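Local atomic coordinates of acetyl xylan esterase (Paenibacillus sp. R4, PDB entry 6AGQ), a protein that is a cold-active acetyl xylan esterase that removes acetyl groups from xylan, probably by the serine mechanism of alpha/beta hydrolases. Residues P206-L211 against Y301-L306; R265-I270 against E294-H299; I220-P225 against T276-T281; K91-S96 against I118-Q123. One frame throughout, in Å; residues are numbered along the deposited sequence.

Contact 1: P206-L211 against Y301-L306; sequences PVFPFL and YGHEGL
Phe208 and His303 meet with their ring centroids 4.5 Å apart and their planes turned by 38°, an oblique pairing in which His303 CD2 lies over one face of the phenyl ring, 3.6 Å from Phe208 CD1. The opposite face is taken by Phe208's own neighbour, Val207, whose CG1 sits over the ring centre. At the rim, Glu304 O lies near the ring plane, 3.5 Å from Phe208 CE2, where the slightly positive C-H edge suits a carbonyl oxygen. Leu306 adds an aliphatic contact, its CD1 being 3.6 Å from Phe208 CE2 and 3.8 Å from Val207 CG1. With CG anti to the backbone N (chi1 -159°), the imidazole of His303 reaches across to the phenyl group, and its NE2 is hydrogen-bonded to Ser185 OG. Together with Asp274, which its side chain touches, this fits the catalytic triad of an alpha/beta hydrolase, the histidine coming from the loop after the last strand; His303-Glu304 matches the His-Glu signature of the family. Were Phe208 reduced to an alanine, one face of His303 would probably lose its flat support and the imidazole would be freer to turn. Farther out, Glu304 OE2 accepts from Gly302 N at 2.9 Å, bridging across the loop that carries the histidine. Glu304 OE1 forms a salt bridge with Arg234 of the second subunit, and Tyr301 OH bonds to Arg234 O of that same subunit.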
loop_
_atom_site.group_PDB
_atom_site.type_symbol
_atom_site.label_atom_id
_atom_site.label_comp_id
_atom_site.label_asym_id
_atom_site.label_seq_id
_atom_site.Cartn_x
_atom_site.Cartn_y
_atom_site.Cartn_z
ATOM N N PRO A 206 -0.953 31.196 -11.580
ATOM C CA PRO A 206 -0.430 29.821 -11.358
ATOM C C PRO A 206 -0.978 29.063 -10.116
ATOM O O PRO A 206 -0.884 29.556 -8.998
ATOM C CB PRO A 206 1.057 30.047 -11.252
ATOM C CG PRO A 206 1.186 31.411 -10.701
ATOM C CD PRO A 206 0.075 32.211 -11.287
ATOM N N VAL A 207 -1.531 27.876 -10.306
ATOM C CA VAL A 207 -1.849 27.001 -9.174
ATOM C C VAL A 207 -0.783 25.878 -9.103
ATOM O O VAL A 207 -0.548 25.153 -10.082
ATOM C CB VAL A 207 -3.300 26.443 -9.299
ATOM C CG1 VAL A 207 -3.610 25.410 -8.241
ATOM C CG2 VAL A 207 -4.308 27.575 -9.169
ATOM N N PHE A 208 -0.171 25.714 -7.937
ATOM C CA PHE A 208 0.916 24.722 -7.732
ATOM C C PHE A 208 1.768 24.381 -8.945
ATOM O O PHE A 208 1.750 23.235 -9.429
ATOM C CB PHE A 208 0.503 23.486 -6.897
ATOM C CG PHE A 208 -0.790 22.832 -7.262
ATOM C CD1 PHE A 208 -0.968 22.176 -8.487
ATOM C CD2 PHE A 208 -1.801 22.720 -6.304
ATOM C CE1 PHE A 208 -2.154 21.494 -8.777
ATOM C CE2 PHE A 208 -2.979 22.029 -6.569
ATOM C CZ PHE A 208 -3.161 21.417 -7.807
ATOM N N PRO A 209 2.573 25.385 -9.418
ATOM C CA PRO A 209 3.175 25.273 -10.714
ATOM C C PRO A 209 4.283 24.201 -10.752
ATOM O O PRO A 209 5.142 24.142 -9.857
ATOM C CB PRO A 209 3.710 26.663 -10.994
ATOM C CG PRO A 209 3.850 27.314 -9.663
ATOM C CD PRO A 209 2.782 26.716 -8.825
ATOM N N PHE A 210 4.170 23.356 -11.778
ATOM C CA PHE A 210 5.148 22.363 -12.214
ATOM C C PHE A 210 6.154 23.081 -13.099
ATOM O O PHE A 210 5.989 24.296 -13.387
ATOM C CB PHE A 210 4.361 21.262 -12.956
ATOM C CG PHE A 210 5.175 20.141 -13.463
ATOM C CD1 PHE A 210 5.851 19.301 -12.595
ATOM C CD2 PHE A 210 5.212 19.863 -14.823
ATOM C CE1 PHE A 210 6.601 18.229 -13.073
ATOM C CE2 PHE A 210 5.980 18.824 -15.303
ATOM C CZ PHE A 210 6.688 18.012 -14.429
ATOM N N LEU A 211 7.254 22.391 -13.446
ATOM C CA LEU A 211 8.328 22.998 -14.263
ATOM C C LEU A 211 9.099 24.118 -13.555
ATOM O O LEU A 211 9.587 25.051 -14.210
ATOM C CB LEU A 211 7.828 23.533 -15.627
ATOM C CG LEU A 211 6.806 22.630 -16.354
ATOM C CD1 LEU A 211 6.005 23.322 -17.465
ATOM C CD2 LEU A 211 7.526 21.400 -16.876
ATOM N N TYR A 301 -3.448 20.492 2.227
ATOM C CA TYR A 301 -3.786 19.983 0.904
ATOM C C TYR A 301 -2.496 19.583 0.173
ATOM O O TYR A 301 -1.434 20.228 0.308
ATOM C CB TYR A 301 -4.572 21.056 0.094
ATOM C CG TYR A 301 -6.032 21.087 0.462
ATOM C CD1 TYR A 301 -6.482 21.846 1.559
ATOM C CD2 TYR A 301 -6.981 20.328 -0.258
ATOM C CE1 TYR A 301 -7.830 21.857 1.919
ATOM C CE2 TYR A 301 -8.315 20.344 0.108
ATOM C CZ TYR A 301 -8.721 21.081 1.197
ATOM O OH TYR A 301 -10.028 21.112 1.551
ATOM N N GLY A 302 -2.636 18.539 -0.622
ATOM C CA GLY A 302 -1.647 18.145 -1.596
ATOM C C GLY A 302 -1.960 18.541 -3.035
ATOM O O GLY A 302 -2.566 19.593 -3.322
ATOM N N HIS A 303 -1.479 17.711 -3.956
ATOM C CA HIS A 303 -1.694 17.946 -5.394
ATOM C C HIS A 303 -3.079 17.367 -5.701
ATOM O O HIS A 303 -3.224 16.184 -5.839
ATOM C CB HIS A 303 -0.591 17.242 -6.176
ATOM C CG HIS A 303 -0.378 17.771 -7.560
ATOM N ND1 HIS A 303 -0.871 17.131 -8.683
ATOM C CD2 HIS A 303 0.337 18.832 -8.011
ATOM C CE1 HIS A 303 -0.492 17.793 -9.766
ATOM N NE2 HIS A 303 0.242 18.831 -9.388
ATOM N N GLU A 304 -4.093 18.204 -5.637
ATOM C CA GLU A 304 -5.499 17.768 -5.650
ATOM C C GLU A 304 -6.372 18.970 -5.968
ATOM O O GLU A 304 -5.880 20.102 -5.907
ATOM C CB GLU A 304 -5.931 17.152 -4.317
ATOM C CG GLU A 304 -5.494 17.905 -3.058
ATOM C CD GLU A 304 -6.002 17.274 -1.750
ATOM O OE1 GLU A 304 -7.226 16.980 -1.680
ATOM O OE2 GLU A 304 -5.184 17.093 -0.800
ATOM N N GLY A 305 -7.630 18.720 -6.360
ATOM C CA GLY A 305 -8.584 19.805 -6.627
ATOM C C GLY A 305 -8.773 20.737 -5.418
ATOM O O GLY A 305 -8.818 20.282 -4.258
ATOM N N LEU A 306 -8.895 22.044 -5.699
ATOM C CA LEU A 306 -9.006 23.093 -4.692
ATOM C C LEU A 306 -10.311 23.859 -4.879
ATOM O O LEU A 306 -10.309 24.956 -5.453
ATOM C CB LEU A 306 -7.799 24.024 -4.795
ATOM C CG LEU A 306 -6.431 23.351 -4.632
ATOM C CD1 LEU A 306 -5.300 24.345 -5.005
ATOM C CD2 LEU A 306 -6.241 22.803 -3.217
#

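Contact 2: R265-I270 against E294-H299; sequences RTLMAI and EVRLYH
Leu267 and Arg296 cross at about a right angle, the methyl CD1 of Leu267 lying over the middle of the guanidinium face, 3.6 Å from Arg296 NH1. The arginine chain bends at chi2 (-66°) and folds back along its own strand: NH2 makes a salt bridge of 3.0 Å with Glu294 OE2, and NH1 donates to Val295 O at 3.2 Å, approaching from well above that carbonyl's plane. Gripped through NH1 and NH2 and padded on one face, the group uses both the charge and the flatness of arginine. Cut back to an alanine, the Arg296 position would probably leave Glu294 OE2 without its charged mate and Leu267 CD1 without the flat group it lies on. A water carries the polar row onward, accepting from Arg265 NH1 and donating to Glu294 OE1 (2.7 Å). On the other face, branched Ile270 and Val295 pack CD1 to CG2 at 3.7 Å. Between the faces, five backbone hydrogen bonds of 2.8 to 3.0 Å join the parallel strands, from Glu294 N to Thr266 O through Tyr298 N to Ile270 O. Phe283 and Tyr286 of the crossover helix 279-286 pack on the Ile270-Val295-Leu297 face of this beta-alpha-beta unit, whereas Phe316 of helix 309-320 covers Leu267 and Glu294, and strand 203-207 flanks strand 265-271.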
loop_
_atom_site.group_PDB
_atom_site.type_symbol
_atom_site.label_atom_id
_atom_site.label_comp_id
_atom_site.label_asym_id
_atom_site.label_seq_id
_atom_site.Cartn_x
_atom_site.Cartn_y
_atom_site.Cartn_z
ATOM N N ARG A 265 0.880 41.291 -12.454
ATOM C CA ARG A 265 0.431 41.016 -11.098
ATOM C C ARG A 265 0.066 39.550 -10.998
ATOM O O ARG A 265 -0.646 39.079 -11.860
ATOM C CB ARG A 265 -0.794 41.909 -10.758
ATOM C CG ARG A 265 -1.397 41.621 -9.397
ATOM C CD ARG A 265 -2.619 42.494 -9.067
ATOM N NE ARG A 265 -2.341 43.897 -9.300
ATOM C CZ ARG A 265 -1.833 44.768 -8.419
ATOM N NH1 ARG A 265 -1.566 44.447 -7.142
ATOM N NH2 ARG A 265 -1.660 46.035 -8.823
ATOM N N THR A 266 0.518 38.859 -9.957
ATOM C CA THR A 266 0.438 37.385 -9.869
ATOM C C THR A 266 -0.243 36.928 -8.572
ATOM O O THR A 266 0.036 37.498 -7.498
ATOM C CB THR A 266 1.836 36.785 -9.875
ATOM O OG1 THR A 266 2.526 37.234 -11.034
ATOM C CG2 THR A 266 1.815 35.251 -9.918
ATOM N N LEU A 267 -1.155 35.945 -8.699
ATOM C CA LEU A 267 -1.816 35.264 -7.573
ATOM C C LEU A 267 -1.447 33.822 -7.708
ATOM O O LEU A 267 -1.975 33.109 -8.614
ATOM C CB LEU A 267 -3.348 35.363 -7.630
ATOM C CG LEU A 267 -4.131 34.539 -6.563
ATOM C CD1 LEU A 267 -3.907 35.105 -5.177
ATOM C CD2 LEU A 267 -5.617 34.500 -6.795
ATOM N N MET A 268 -0.589 33.371 -6.808
ATOM C CA MET A 268 -0.194 32.000 -6.711
ATOM C C MET A 268 -0.812 31.183 -5.560
ATOM O O MET A 268 -0.726 31.588 -4.428
ATOM C CB MET A 268 1.330 31.922 -6.636
ATOM C CG MET A 268 1.794 30.483 -6.831
ATOM S SD MET A 268 3.542 30.172 -6.789
ATOM C CE MET A 268 4.183 31.211 -8.123
ATOM N N ALA A 269 -1.361 30.010 -5.866
ATOM C CA ALA A 269 -1.684 28.961 -4.899
ATOM C C ALA A 269 -0.532 27.981 -4.642
ATOM O O ALA A 269 0.081 27.433 -5.583
ATOM C CB ALA A 269 -2.877 28.132 -5.398
ATOM N N ILE A 270 -0.265 27.716 -3.360
ATOM C CA ILE A 270 0.731 26.700 -2.987
ATOM C C ILE A 270 0.100 25.801 -1.945
ATOM O O ILE A 270 -0.575 26.274 -1.021
ATOM C CB ILE A 270 1.976 27.367 -2.420
ATOM C CG1 ILE A 270 2.532 28.360 -3.441
ATOM C CG2 ILE A 270 3.009 26.328 -1.965
ATOM C CD1 ILE A 270 3.735 29.177 -2.971
ATOM N N GLU A 294 0.755 37.884 -4.753
ATOM C CA GLU A 294 -0.052 37.467 -3.607
ATOM C C GLU A 294 -0.032 35.996 -3.658
ATOM O O GLU A 294 -0.010 35.477 -4.724
ATOM C CB GLU A 294 -1.511 37.862 -3.784
ATOM C CG GLU A 294 -1.827 39.299 -3.504
ATOM C CD GLU A 294 -3.291 39.642 -3.830
ATOM O OE1 GLU A 294 -3.488 40.688 -4.502
ATOM O OE2 GLU A 294 -4.237 38.873 -3.443
ATOM N N VAL A 295 -0.126 35.348 -2.519
ATOM C CA VAL A 295 -0.033 33.911 -2.406
ATOM C C VAL A 295 -1.230 33.394 -1.591
ATOM O O VAL A 295 -1.693 34.091 -0.729
ATOM C CB VAL A 295 1.334 33.496 -1.839
ATOM C CG1 VAL A 295 1.524 33.942 -0.363
ATOM C CG2 VAL A 295 1.552 32.001 -2.018
ATOM N N ARG A 296 -1.816 32.241 -1.953
ATOM C CA ARG A 296 -2.734 31.539 -1.039
ATOM C C ARG A 296 -2.038 30.223 -0.596
ATOM O O ARG A 296 -1.698 29.408 -1.426
ATOM C CB ARG A 296 -4.059 31.238 -1.710
ATOM C CG ARG A 296 -4.856 32.426 -2.223
ATOM C CD ARG A 296 -5.372 33.356 -1.124
ATOM N NE ARG A 296 -6.022 34.579 -1.628
ATOM C CZ ARG A 296 -5.420 35.752 -1.874
ATOM N NH1 ARG A 296 -4.115 35.923 -1.639
ATOM N NH2 ARG A 296 -6.136 36.792 -2.346
ATOM N N LEU A 297 -1.843 30.029 0.711
ATOM C CA LEU A 297 -1.227 28.808 1.307
ATOM C C LEU A 297 -2.304 27.926 1.874
ATOM O O LEU A 297 -2.987 28.297 2.824
ATOM C CB LEU A 297 -0.280 29.215 2.435
ATOM C CG LEU A 297 0.674 30.373 2.114
ATOM C CD1 LEU A 297 1.340 30.924 3.373
ATOM C CD2 LEU A 297 1.714 29.859 1.147
ATOM N N TYR A 298 -2.537 26.795 1.237
ATOM C CA TYR A 298 -3.450 25.765 1.707
ATOM C C TYR A 298 -2.612 24.727 2.490
ATOM O O TYR A 298 -1.973 23.821 1.913
ATOM C CB TYR A 298 -4.238 25.202 0.516
ATOM C CG TYR A 298 -4.991 26.306 -0.193
ATOM C CD1 TYR A 298 -5.878 27.124 0.514
ATOM C CD2 TYR A 298 -4.838 26.550 -1.558
ATOM C CE1 TYR A 298 -6.584 28.167 -0.107
ATOM C CE2 TYR A 298 -5.558 27.592 -2.186
ATOM C CZ TYR A 298 -6.424 28.400 -1.453
ATOM O OH TYR A 298 -7.106 29.452 -2.026
ATOM N N HIS A 299 -2.614 24.872 3.816
ATOM C CA HIS A 299 -1.724 24.075 4.710
ATOM C C HIS A 299 -1.858 22.520 4.645
ATOM O O HIS A 299 -0.822 21.808 4.636
ATOM C CB HIS A 299 -1.827 24.564 6.177
ATOM C CG HIS A 299 -1.371 25.988 6.387
ATOM N ND1 HIS A 299 -2.066 27.086 5.896
ATOM C CD2 HIS A 299 -0.305 26.492 7.052
ATOM C CE1 HIS A 299 -1.433 28.201 6.236
ATOM N NE2 HIS A 299 -0.359 27.870 6.934
HETATM O O HOH W 1 -1.396 41.821 -5.864
#

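Contact 3: I220-P225 against T276-T281; sequences IHASGP and TCPPST
Ser223 and Thr276 bring the two backbones closest, CA to CA 4.7 Å, as the touching parts run 139° apart in direction. Thr276 turns its methyl CG2 to Ser223 O at 3.9 Å, a glancing contact. At Gly224 the positive phi favours glycine, and a CB would also press tightly on Thr276 CG2. Ala222, small enough to lie close, puts its CB 3.7 Å from Pro278 CG and 3.8 Å from Thr276 O. Ile220 reaches farther: with CG1 held between the backbone N and the carbonyl carbon (chi1 73°), CD1 comes to 4.0 Å from Pro278 CB and touches Ser280 OG, a hydroxyl that bonds to Arg216 NE. The rigid ring of Pro278 thus offers a firm apolar surface to both aliphatic groups. Pro278 is at the N-cap position of helix 279-286, and its O begins the first turn, accepting from Thr281 N at 3.0 Å and from Thr281 OG1 at 2.7 Å. Between Ile220 and Ala222, His221, at positive phi, ends helix 214-219 in a Schellman motif. A helix end is therefore packed against a helix start, next to the loop where Asp274 OD1 accepts from Thr276 N and Cys277 N; that position after strand 265-271 is consistent with the acid loop of an alpha/beta-hydrolase triad.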
loop_
_atom_site.group_PDB
_atom_site.type_symbol
_atom_site.label_atom_id
_atom_site.label_comp_id
_atom_site.label_asym_id
_atom_site.label_seq_id
_atom_site.Cartn_x
_atom_site.Cartn_y
_atom_site.Cartn_z
ATOM N N ILE A 220 14.999 16.064 -4.465
ATOM C CA ILE A 220 14.155 15.743 -3.316
ATOM C C ILE A 220 13.088 14.711 -3.609
ATOM O O ILE A 220 12.212 14.469 -2.771
ATOM C CB ILE A 220 13.587 16.995 -2.607
ATOM C CG1 ILE A 220 12.473 17.683 -3.410
ATOM C CG2 ILE A 220 14.749 17.912 -2.223
ATOM C CD1 ILE A 220 11.961 18.952 -2.752
ATOM N N HIS A 221 13.153 14.098 -4.792
ATOM C CA HIS A 221 12.344 12.919 -5.140
ATOM C C HIS A 221 10.868 13.245 -5.206
ATOM O O HIS A 221 10.044 12.436 -4.831
ATOM C CB HIS A 221 12.601 11.768 -4.158
ATOM C CG HIS A 221 14.045 11.401 -4.051
ATOM N ND1 HIS A 221 14.758 10.900 -5.120
ATOM C CD2 HIS A 221 14.915 11.482 -3.015
ATOM C CE1 HIS A 221 16.010 10.697 -4.747
ATOM N NE2 HIS A 221 16.131 11.040 -3.475
ATOM N N ALA A 222 10.530 14.429 -5.719
ATOM C CA ALA A 222 9.146 14.714 -6.065
ATOM C C ALA A 222 8.521 13.575 -6.893
ATOM O O ALA A 222 9.190 12.987 -7.733
ATOM C CB ALA A 222 9.047 16.026 -6.800
ATOM N N SER A 223 7.266 13.230 -6.574
ATOM C CA SER A 223 6.447 12.245 -7.327
ATOM C C SER A 223 5.873 12.870 -8.625
ATOM O O SER A 223 6.183 14.028 -8.968
ATOM C CB SER A 223 5.300 11.750 -6.453
ATOM O OG SER A 223 5.791 11.225 -5.248
ATOM N N GLY A 224 5.097 12.076 -9.366
ATOM C CA GLY A 224 4.544 12.478 -10.691
ATOM C C GLY A 224 5.615 12.680 -11.758
ATOM O O GLY A 224 6.687 12.079 -11.709
ATOM N N PRO A 225 5.358 13.549 -12.713
ATOM C CA PRO A 225 6.235 13.654 -13.904
ATOM C C PRO A 225 7.726 13.985 -13.663
ATOM O O PRO A 225 8.572 13.613 -14.488
ATOM C CB PRO A 225 5.571 14.785 -14.744
ATOM C CG PRO A 225 4.490 15.397 -13.876
ATOM C CD PRO A 225 4.192 14.458 -12.748
ATOM N N THR A 276 4.079 16.337 -5.392
ATOM C CA THR A 276 4.280 16.413 -6.835
ATOM C C THR A 276 4.931 17.696 -7.327
ATOM O O THR A 276 5.828 17.640 -8.140
ATOM C CB THR A 276 2.957 16.138 -7.536
ATOM O OG1 THR A 276 2.636 14.772 -7.266
ATOM C CG2 THR A 276 3.054 16.342 -9.043
ATOM N N CYS A 277 4.404 18.847 -6.905
ATOM C CA CYS A 277 5.080 20.152 -7.035
ATOM C C CYS A 277 5.382 20.653 -5.596
ATOM O O CYS A 277 4.588 21.376 -4.971
ATOM C CB CYS A 277 4.243 21.151 -7.836
ATOM S SG CYS A 277 3.600 20.435 -9.388
ATOM N N PRO A 278 6.515 20.214 -5.052
ATOM C CA PRO A 278 6.790 20.473 -3.639
ATOM C C PRO A 278 6.894 21.956 -3.406
ATOM O O PRO A 278 7.414 22.645 -4.286
ATOM C CB PRO A 278 8.138 19.812 -3.397
ATOM C CG PRO A 278 8.332 18.898 -4.563
ATOM C CD PRO A 278 7.676 19.601 -5.714
ATOM N N PRO A 279 6.386 22.432 -2.258
ATOM C CA PRO A 279 6.202 23.845 -2.028
ATOM C C PRO A 279 7.484 24.682 -2.089
ATOM O O PRO A 279 7.413 25.839 -2.481
ATOM C CB PRO A 279 5.538 23.887 -0.660
ATOM C CG PRO A 279 5.956 22.620 -0.010
ATOM C CD PRO A 279 6.072 21.631 -1.063
ATOM N N SER A 280 8.642 24.117 -1.802
ATOM C CA SER A 280 9.908 24.873 -1.959
ATOM C C SER A 280 10.194 25.274 -3.383
ATOM O O SER A 280 10.846 26.303 -3.645
ATOM C CB SER A 280 11.103 24.106 -1.435
ATOM O OG SER A 280 11.193 22.806 -2.024
ATOM N N THR A 281 9.722 24.496 -4.328
ATOM C CA THR A 281 9.950 24.816 -5.745
ATOM C C THR A 281 8.958 25.910 -6.218
ATOM O O THR A 281 9.287 26.761 -7.026
ATOM C CB THR A 281 9.930 23.566 -6.648
ATOM O OG1 THR A 281 8.641 22.905 -6.633
ATOM C CG2 THR A 281 11.056 22.603 -6.218
#

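Contact 4: K91-S96 against I118-Q123; sequences KYHGYS and IDVRGQ
His93 and Val120 join two loops that leave neighbouring parallel strands, 86-92 and 114-118, at the carboxyl edge of the alpha/beta-hydrolase sheet, and Arg121-Gly122-Gln123 matches the Arg-Gly-Gln signature of this esterase family. The imidazole is held by both nitrogens. His93 ND1 donates to Gly94 O at 2.7 Å, nearly in the ring plane, while His93 NE2 accepts from Val120 N at 2.9 Å, that donor being tilted 26° out of the plane. The CG of His93 stands between the backbone N and the carbonyl carbon (chi1 69°), the setting that swings the ring across to the second loop. There Val120 CG2 makes a CH-pi contact over one face, 3.6 Å from the His93 ring centroid, and Ile118 O lies at the edge, 3.1 Å from His93 CD2. Gln123, extended beyond CG, reaches back so that OE1 accepts from Ser96 N at 2.8 Å, with the donor above the amide plane; its NE2 is taken by Tyr153 OH and Gln186 OE1. Nearer the strands, Ile118 CD1 meets the edge of the Tyr92 ring at CE1, 3.7 Å away, and a water donates to both Lys91 O and Ile118 O. Gly122 has positive phi in the type II turn from Val120 to Gln123, where a side chain would be jammed against the preceding carbonyl. His93 is probably neutral, donor on one nitrogen and acceptor on the other, and Gln123 serves as acceptor and donor at once, tying the loop after strand 86-92 to Gln186 beside Ser185.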
loop_
_atom_site.group_PDB
_atom_site.type_symbol
_atom_site.label_atom_id
_atom_site.label_comp_id
_atom_site.label_asym_id
_atom_site.label_seq_id
_atom_site.Cartn_x
_atom_site.Cartn_y
_atom_site.Cartn_z
ATOM N N LYS A 91 -6.551 29.613 -20.267
ATOM C CA LYS A 91 -6.325 28.477 -19.399
ATOM C C LYS A 91 -5.391 27.399 -20.053
ATOM O O LYS A 91 -5.613 26.957 -21.176
ATOM C CB LYS A 91 -7.670 27.833 -19.066
ATOM C CG LYS A 91 -7.591 26.576 -18.267
ATOM C CD LYS A 91 -8.932 26.148 -17.689
ATOM C CE LYS A 91 -8.753 24.884 -16.852
ATOM N NZ LYS A 91 -10.089 24.315 -16.506
ATOM N N TYR A 92 -4.422 26.912 -19.298
ATOM C CA TYR A 92 -3.495 25.854 -19.754
ATOM C C TYR A 92 -3.656 24.680 -18.822
ATOM O O TYR A 92 -3.946 24.852 -17.641
ATOM C CB TYR A 92 -2.087 26.365 -19.684
ATOM C CG TYR A 92 -1.758 27.609 -20.503
ATOM C CD1 TYR A 92 -1.936 27.639 -21.841
ATOM C CD2 TYR A 92 -1.221 28.741 -19.907
ATOM C CE1 TYR A 92 -1.616 28.751 -22.592
ATOM C CE2 TYR A 92 -0.875 29.839 -20.648
ATOM C CZ TYR A 92 -1.091 29.839 -22.007
ATOM O OH TYR A 92 -0.781 30.955 -22.761
ATOM N N HIS A 93 -3.473 23.467 -19.293
ATOM C CA HIS A 93 -3.967 22.322 -18.567
ATOM C C HIS A 93 -2.805 21.513 -18.005
ATOM O O HIS A 93 -1.663 21.707 -18.364
ATOM C CB HIS A 93 -4.888 21.456 -19.430
ATOM C CG HIS A 93 -4.172 20.756 -20.537
ATOM N ND1 HIS A 93 -3.311 19.680 -20.316
ATOM C CD2 HIS A 93 -4.238 20.930 -21.879
ATOM C CE1 HIS A 93 -2.860 19.259 -21.488
ATOM N NE2 HIS A 93 -3.397 20.007 -22.447
ATOM N N GLY A 94 -3.164 20.614 -17.112
ATOM C CA GLY A 94 -2.236 19.735 -16.404
ATOM C C GLY A 94 -1.632 18.610 -17.197
ATOM O O GLY A 94 -2.007 18.321 -18.322
ATOM N N TYR A 95 -0.644 17.974 -16.605
ATOM C CA TYR A 95 0.166 17.014 -17.352
ATOM C C TYR A 95 -0.655 15.856 -17.792
ATOM O O TYR A 95 -1.227 15.163 -16.968
ATOM C CB TYR A 95 1.299 16.502 -16.462
ATOM C CG TYR A 95 2.359 15.700 -17.204
ATOM C CD1 TYR A 95 3.306 16.343 -17.972
ATOM C CD2 TYR A 95 2.400 14.336 -17.125
ATOM C CE1 TYR A 95 4.323 15.647 -18.596
ATOM C CE2 TYR A 95 3.396 13.611 -17.772
ATOM C CZ TYR A 95 4.375 14.285 -18.488
ATOM O OH TYR A 95 5.373 13.626 -19.178
ATOM N N SER A 96 -0.661 15.591 -19.095
ATOM C CA SER A 96 -1.431 14.453 -19.728
ATOM C C SER A 96 -2.847 14.815 -20.103
ATOM O O SER A 96 -3.516 14.020 -20.753
ATOM C CB SER A 96 -1.425 13.173 -18.902
ATOM O OG SER A 96 -2.363 13.216 -17.833
ATOM N N ILE A 118 -6.722 25.485 -24.283
ATOM C CA ILE A 118 -6.024 24.770 -25.351
ATOM C C ILE A 118 -5.428 23.416 -24.918
ATOM O O ILE A 118 -5.126 23.219 -23.766
ATOM C CB ILE A 118 -4.844 25.636 -25.910
ATOM C CG1 ILE A 118 -3.798 25.925 -24.836
ATOM C CG2 ILE A 118 -5.366 26.965 -26.485
ATOM C CD1 ILE A 118 -2.575 26.604 -25.393
ATOM N N ASP A 119 -5.337 22.482 -25.848
ATOM C CA ASP A 119 -4.506 21.284 -25.725
ATOM C C ASP A 119 -2.986 21.607 -25.735
ATOM O O ASP A 119 -2.542 22.429 -26.492
ATOM C CB ASP A 119 -4.714 20.401 -26.904
ATOM C CG ASP A 119 -6.093 19.658 -26.943
ATOM O OD1 ASP A 119 -6.824 19.518 -25.911
ATOM O OD2 ASP A 119 -6.379 19.158 -28.066
ATOM N N VAL A 120 -2.210 20.844 -24.962
ATOM C CA VAL A 120 -0.761 20.831 -24.962
ATOM C C VAL A 120 -0.435 19.668 -25.888
ATOM O O VAL A 120 -0.995 18.590 -25.758
ATOM C CB VAL A 120 -0.164 20.553 -23.555
ATOM C CG1 VAL A 120 1.363 20.423 -23.615
ATOM C CG2 VAL A 120 -0.567 21.623 -22.568
ATOM N N ARG A 121 0.433 19.932 -26.848
ATOM C CA ARG A 121 0.701 19.065 -27.954
ATOM C C ARG A 121 1.100 17.595 -27.628
ATOM O O ARG A 121 1.945 17.315 -26.790
ATOM C CB ARG A 121 1.736 19.734 -28.846
ATOM C CG ARG A 121 3.033 20.022 -28.124
ATOM C CD ARG A 121 4.145 20.166 -29.103
ATOM N NE ARG A 121 3.838 21.282 -29.985
ATOM C CZ ARG A 121 4.312 21.413 -31.216
ATOM N NH1 ARG A 121 4.002 22.500 -31.909
ATOM N NH2 ARG A 121 5.119 20.460 -31.726
ATOM N N GLY A 122 0.383 16.636 -28.199
ATOM C CA GLY A 122 0.718 15.261 -27.932
ATOM C C GLY A 122 0.141 14.687 -26.672
ATOM O O GLY A 122 0.333 13.523 -26.440
ATOM N N GLN A 123 -0.568 15.457 -25.843
ATOM C CA GLN A 123 -1.073 14.891 -24.604
ATOM C C GLN A 123 -2.482 14.268 -24.755
ATOM O O GLN A 123 -2.797 13.801 -25.821
ATOM C CB GLN A 123 -0.924 15.860 -23.465
ATOM C CG GLN A 123 0.541 16.231 -23.312
ATOM C CD GLN A 123 0.837 17.058 -22.088
ATOM O OE1 GLN A 123 -0.022 17.250 -21.245
ATOM N NE2 GLN A 123 2.060 17.562 -21.996
HETATM O O HOH W 2 -6.419 24.375 -21.261
HETATM O O HOH W 3 -3.430 17.685 -25.008
#

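Contacts 1, 2 and 3 form one cluster. Contact 1 adjoins contact 2 through the sheet, Phe208 N lying 2.9 Å from Ala269 O, and contact 3 both beside the probable catalytic histidine, with His303 CG 3.7 Å from Thr276 CB, and by packing of Phe208 O on Cys277 SG at 3.4 Å. Contacts 2 and 3 share the crossover: Ile270 CG2 is 3.7 Å from Pro279 CB. Contact 4 lies farther off, its centre about 15 Å from that of contact 1 and about 22 Å from that of contact 2, but Tyr95 CE2 reaches Pro225 CB of contact 3 at 3.9 Å. Ser185, probably the nucleophile, lies in the elbow that Tyr92 and His303 both touch.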